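Local coordinates for protein FimX (Pseudomonas aeruginosa PAO1, PDB 3HV8) that is an EAL-domain protein with the beta-alpha barrel fold of that family, holding the ligand C2E in a pocket of this domain, at residues A[204-207]-A[208-212]. Sequence-based numbering, arbitrary orientation.
Sequences QVEN and QEILK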
loop_
_atom_site.group_PDB
_atom_site.type_symbol
_atom_site.label_atom_id
_atom_site.label_comp_id
_atom_site.label_asym_id
_atom_site.label_seq_id
_atom_site.Cartn_x
_atom_site.Cartn_y
_atom_site.Cartn_z
ATOM N N GLN A 204 1.750 -27.370 -4.864
ATOM C CA GLN A 204 3.109 -27.859 -5.021
ATOM C C GLN A 204 3.917 -27.549 -3.770
ATOM O O GLN A 204 3.977 -26.403 -3.322
ATOM C CB GLN A 204 3.765 -27.241 -6.255
ATOM C CG GLN A 204 3.012 -27.518 -7.546
ATOM C CD GLN A 204 3.512 -26.679 -8.699
ATOM O OE1 GLN A 204 4.714 -26.453 -8.842
ATOM N NE2 GLN A 204 2.590 -26.208 -9.532
ATOM N N VAL A 205 4.535 -28.580 -3.208
ATOM C CA VAL A 205 5.259 -28.446 -1.953
ATOM C C VAL A 205 6.452 -27.497 -2.087
ATOM O O VAL A 205 6.894 -26.902 -1.106
ATOM C CB VAL A 205 5.734 -29.820 -1.433
ATOM C CG1 VAL A 205 7.001 -30.249 -2.157
ATOM C CG2 VAL A 205 5.964 -29.769 0.066
ATOM N N GLU A 206 6.972 -27.355 -3.300
ATOM C CA GLU A 206 8.089 -26.454 -3.523
ATOM C C GLU A 206 7.638 -25.025 -3.251
ATOM O O GLU A 206 8.339 -24.251 -2.598
ATOM C CB GLU A 206 8.616 -26.569 -4.952
ATOM C CG GLU A 206 10.118 -26.372 -5.045
ATOM C CD GLU A 206 10.530 -25.394 -6.126
ATOM O OE1 GLU A 206 9.700 -25.072 -7.004
ATOM O OE2 GLU A 206 11.693 -24.938 -6.091
ATOM N N ASN A 207 6.457 -24.685 -3.751
ATOM C CA ASN A 207 5.920 -23.342 -3.576
ATOM C C ASN A 207 5.517 -23.076 -2.127
ATOM O O ASN A 207 5.646 -21.957 -1.642
ATOM C CB ASN A 207 4.754 -23.097 -4.530
ATOM C CG ASN A 207 5.190 -23.073 -5.980
ATOM O OD1 ASN A 207 4.417 -23.410 -6.882
ATOM N ND2 ASN A 207 6.437 -22.682 -6.212
ATOM N N GLN A 208 5.041 -24.108 -1.435
ATOM C CA GLN A 208 4.753 -23.992 -0.008
ATOM C C GLN A 208 6.030 -23.646 0.739
ATOM O O GLN A 208 6.030 -22.770 1.610
ATOM C CB GLN A 208 4.164 -25.299 0.538
ATOM C CG GLN A 208 2.713 -25.524 0.154
ATOM C CD GLN A 208 2.273 -26.964 0.323
ATOM O OE1 GLN A 208 3.069 -27.893 0.179
ATOM N NE2 GLN A 208 0.992 -27.157 0.619
ATOM N N GLU A 209 7.113 -24.341 0.402
ATOM C CA GLU A 209 8.404 -24.151 1.060
ATOM C C GLU A 209 8.973 -22.763 0.787
ATOM O O GLU A 209 9.499 -22.120 1.687
ATOM C CB GLU A 209 9.421 -25.209 0.614
ATOM C CG GLU A 209 9.101 -26.622 1.077
ATOM C CD GLU A 209 10.102 -27.647 0.562
ATOM O OE1 GLU A 209 9.995 -28.830 0.952
ATOM O OE2 GLU A 209 10.995 -27.273 -0.231
ATOM N N ILE A 210 8.883 -22.318 -0.462
ATOM C CA ILE A 210 9.346 -20.984 -0.829
ATOM C C ILE A 210 8.604 -19.917 -0.029
ATOM O O ILE A 210 9.218 -18.994 0.500
ATOM C CB ILE A 210 9.202 -20.721 -2.341
ATOM C CG1 ILE A 210 10.280 -21.499 -3.107
ATOM C CG2 ILE A 210 9.305 -19.220 -2.636
ATOM C CD1 ILE A 210 10.176 -21.380 -4.614
ATOM N N LEU A 211 7.287 -20.054 0.068
ATOM C CA LEU A 211 6.465 -19.090 0.797
ATOM C C LEU A 211 6.805 -19.093 2.286
ATOM O O LEU A 211 6.969 -18.035 2.908
ATOM C CB LEU A 211 4.985 -19.409 0.596
ATOM C CG LEU A 211 3.955 -18.595 1.378
ATOM C CD1 LEU A 211 4.038 -17.120 1.016
ATOM C CD2 LEU A 211 2.562 -19.139 1.093
ATOM N N LYS A 212 6.915 -20.289 2.860
ATOM C CA LYS A 212 7.267 -20.424 4.266
ATOM C C LYS A 212 8.631 -19.817 4.578
ATOM O O LYS A 212 8.783 -19.112 5.579
ATOM C CB LYS A 212 7.230 -21.899 4.686
ATOM C CG LYS A 212 5.834 -22.404 4.982
ATOM C CD LYS A 212 5.872 -23.791 5.614
ATOM C CE LYS A 212 5.529 -24.876 4.608
ATOM N NZ LYS A 212 4.072 -24.880 4.295
#
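Q208 folds its side chain back over the start of the helix and crosses the side chain of V205 at about a right angle, its amide oxygen OE1 set against CA and CG2. OE1 of Q208 comes to 3.1 Å from CA of V205 and to 3.5 Å from its CG2, a polar oxygen set against C-H groups. Q208 CG leaves beside its own backbone N (chi1 -76°) and the chain then runs out extended, which carries the amide one turn back; on the way CG passes 3.8 Å from O of Q204. E209 leaves its backbone likewise, but here it is CG that presses on V205, 3.1 Å from its carbonyl O, the carboxylate lying farther out. I210 sets CG1 off the end of the E206 carbonyl, 3.4 Å from its O, and the I210 and E206 side chains cross obliquely, CD1 of I210 coming to 4.1 Å from OE2 of E206. Beneath the side chains the backbone makes the first turns. Q204, at the N-cap, accepts the backbone N-H of Q208 on its carbonyl O, N to O 3.2 Å. The next three bonds follow in step: E209 to V205, I210 to E206 and L211 to N207. L211 is buried; in the conformer given it packs on L202 and on L239 of helix 233-242, while I210 touches F198. The whole is the N-terminal end of an alpha-helix, helix 205-220, which links parallel strands 191-194 and 224-227 as a beta-alpha-beta unit of the EAL domain.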